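Local coordinates for glycosyl transferase family 8 (PDB 5GVV), which transfers galactose from UDP-galactose to the terminal glucose of the already glycosylated serine-rich repeat protein PsrP, at residues K277-N282 with E301-I306. Numbering follows the deposited sequence.
Sequences KLQCVN and EVHFHI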
loop_
_atom_site.group_PDB
_atom_site.type_symbol
_atom_site.label_atom_id
_atom_site.label_comp_id
_atom_site.label_asym_id
_atom_site.label_seq_id
_atom_site.Cartn_x
_atom_site.Cartn_y
_atom_site.Cartn_z
ATOM N N LYS A 277 16.505 13.613 21.855
ATOM C CA LYS A 277 17.588 14.319 22.527
ATOM C C LYS A 277 18.680 13.355 22.971
ATOM O O LYS A 277 19.750 13.777 23.420
ATOM C CB LYS A 277 17.056 15.111 23.728
ATOM C CG LYS A 277 16.024 16.165 23.355
ATOM C CD LYS A 277 16.522 17.037 22.202
ATOM C CE LYS A 277 17.739 17.866 22.603
ATOM N NZ LYS A 277 18.869 17.694 21.645
ATOM N N LEU A 278 18.412 12.060 22.829
ATOM C CA LEU A 278 19.348 11.033 23.276
ATOM C C LEU A 278 19.009 9.697 22.635
ATOM O O LEU A 278 17.841 9.419 22.346
ATOM C CB LEU A 278 19.302 10.893 24.803
ATOM C CG LEU A 278 20.496 10.215 25.486
ATOM C CD1 LEU A 278 21.677 11.168 25.602
ATOM C CD2 LEU A 278 20.116 9.686 26.855
ATOM N N GLN A 279 20.033 8.876 22.414
ATOM C CA GLN A 279 19.855 7.539 21.851
ATOM C C GLN A 279 20.403 6.481 22.811
ATOM O O GLN A 279 21.594 6.485 23.138
ATOM C CB GLN A 279 20.560 7.435 20.492
ATOM C CG GLN A 279 20.112 8.491 19.467
ATOM C CD GLN A 279 18.826 8.127 18.739
ATOM O OE1 GLN A 279 18.456 6.956 18.648
ATOM N NE2 GLN A 279 18.139 9.135 18.211
ATOM N N CYS A 280 19.536 5.579 23.261
ATOM C CA CYS A 280 19.935 4.556 24.228
ATOM C C CYS A 280 19.876 3.164 23.614
ATOM O O CYS A 280 19.061 2.904 22.722
ATOM C CB CYS A 280 19.041 4.609 25.469
ATOM S SG CYS A 280 19.287 6.074 26.491
ATOM N N VAL A 281 20.741 2.271 24.087
ATOM C CA VAL A 281 20.795 0.925 23.535
ATOM C C VAL A 281 20.937 -0.137 24.624
ATOM O O VAL A 281 21.602 0.074 25.651
ATOM C CB VAL A 281 21.933 0.802 22.486
ATOM C CG1 VAL A 281 23.276 1.058 23.134
ATOM C CG2 VAL A 281 21.913 -0.555 21.806
ATOM N N ASN A 282 20.278 -1.271 24.411
ATOM C CA ASN A 282 20.482 -2.445 25.250
ATOM C C ASN A 282 20.442 -3.694 24.388
ATOM O O ASN A 282 19.697 -3.751 23.411
ATOM C CB ASN A 282 19.423 -2.539 26.350
ATOM C CG ASN A 282 19.459 -3.875 27.080
ATOM O OD1 ASN A 282 18.636 -4.756 26.825
ATOM N ND2 ASN A 282 20.429 -4.038 27.976
ATOM N N GLU A 301 11.394 11.634 24.675
ATOM C CA GLU A 301 12.446 12.315 23.934
ATOM C C GLU A 301 13.734 11.489 23.868
ATOM O O GLU A 301 14.751 11.949 23.345
ATOM C CB GLU A 301 12.725 13.684 24.552
ATOM C CG GLU A 301 13.505 13.637 25.861
ATOM C CD GLU A 301 12.622 13.532 27.091
ATOM O OE1 GLU A 301 11.683 12.709 27.100
ATOM O OE2 GLU A 301 12.877 14.276 28.058
ATOM N N VAL A 302 13.687 10.273 24.407
ATOM C CA VAL A 302 14.783 9.324 24.250
ATOM C C VAL A 302 14.353 8.233 23.278
ATOM O O VAL A 302 13.244 7.701 23.385
ATOM C CB VAL A 302 15.159 8.670 25.590
ATOM C CG1 VAL A 302 16.252 7.646 25.388
ATOM C CG2 VAL A 302 15.615 9.717 26.578
ATOM N N HIS A 303 15.220 7.913 22.322
ATOM C CA HIS A 303 14.977 6.802 21.409
ATOM C C HIS A 303 15.713 5.572 21.927
ATOM O O HIS A 303 16.953 5.535 21.943
ATOM C CB HIS A 303 15.451 7.168 19.998
ATOM C CG HIS A 303 15.068 6.176 18.942
ATOM N ND1 HIS A 303 15.324 6.379 17.602
ATOM C CD2 HIS A 303 14.450 4.973 19.026
ATOM C CE1 HIS A 303 14.881 5.346 16.909
ATOM N NE2 HIS A 303 14.352 4.475 17.749
ATOM N N PHE A 304 14.951 4.574 22.363
ATOM C CA PHE A 304 15.540 3.350 22.892
ATOM C C PHE A 304 15.695 2.322 21.786
ATOM O O PHE A 304 14.778 2.115 20.985
ATOM C CB PHE A 304 14.651 2.749 23.981
ATOM C CG PHE A 304 14.396 3.661 25.140
ATOM C CD1 PHE A 304 15.169 3.574 26.291
ATOM C CD2 PHE A 304 13.355 4.582 25.097
ATOM C CE1 PHE A 304 14.921 4.406 27.382
ATOM C CE2 PHE A 304 13.101 5.420 26.177
ATOM C CZ PHE A 304 13.887 5.331 27.320
ATOM N N HIS A 305 16.853 1.674 21.744
ATOM C CA HIS A 305 17.076 0.599 20.792
ATOM C C HIS A 305 17.299 -0.687 21.570
ATOM O O HIS A 305 18.274 -0.803 22.320
ATOM C CB HIS A 305 18.289 0.913 19.907
ATOM C CG HIS A 305 18.205 2.239 19.219
ATOM N ND1 HIS A 305 17.844 2.372 17.891
ATOM C CD2 HIS A 305 18.428 3.496 19.672
ATOM C CE1 HIS A 305 17.844 3.653 17.564
ATOM N NE2 HIS A 305 18.198 4.355 18.626
ATOM N N ILE A 306 16.388 -1.642 21.410
ATOM C CA ILE A 306 16.501 -2.921 22.106
ATOM C C ILE A 306 16.824 -4.010 21.093
ATOM O O ILE A 306 16.021 -4.293 20.198
ATOM C CB ILE A 306 15.213 -3.278 22.874
ATOM C CG1 ILE A 306 14.771 -2.105 23.752
ATOM C CG2 ILE A 306 15.433 -4.523 23.728
ATOM C CD1 ILE A 306 15.848 -1.634 24.729
HETATM O O HOH W 1 16.247 8.439 15.847
#
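Gln279 reaches across to His305 and His303 on one face of a parallel strand pair, the two strands of a beta-alpha-beta unit whose helix is 292-298. The pair lies in the parallel six-stranded sheet of the C-terminal part of the chain, away from the UDP and manganese sites. Parallel register is evident from the 20° between strand directions and from backbone bonds that zigzag across: His303 N to Leu278 O, Cys280 N to His303 O, His305 N to Cys280 O and Asn282 N to His305 O.

With CG anti to its carbonyl carbon (chi1 -56°) and a second bend at chi2, the Gln279 chain curls toward the neighbouring strand. Its OE1 accepts a hydrogen bond from His305 NE2 at 2.6 Å, the N-H pointing almost straight at the oxygen (177°) and the oxygen lying in the ring plane. The same oxygen passes 3.3 Å from His303 CB. The two histidine rings layer against each other, His305 CE1 sitting over the centre of the His303 ring, 3.5 Å above its plane. Since Tyr328 OH bonds His305 ND1 and Thr326 OG1 bonds His303 NE2, strand 325-328 helps fix both rings.

The opposite face is mostly apolar, Asn282 being the exception: its ND2 bonds Leu347 O and Asn350 OD1. Cys280 SG lies 3.6 Å from Val302 CG1, and that methyl in turn covers the Phe304 ring, 3.8 Å above its centre. Sulfur and ring meet obliquely, SG being 5.4 Å from the Phe304 centroid. Ile292 and Leu295 of helix 292-298 also pack on Phe304, while Ile401 of helix 395-402 touches Leu278 and Val302.

Back on the histidine face, a water bridges the strands, accepting from Gln279 NE2 and lying in the His303 ring plane, 2.9 Å from ND1.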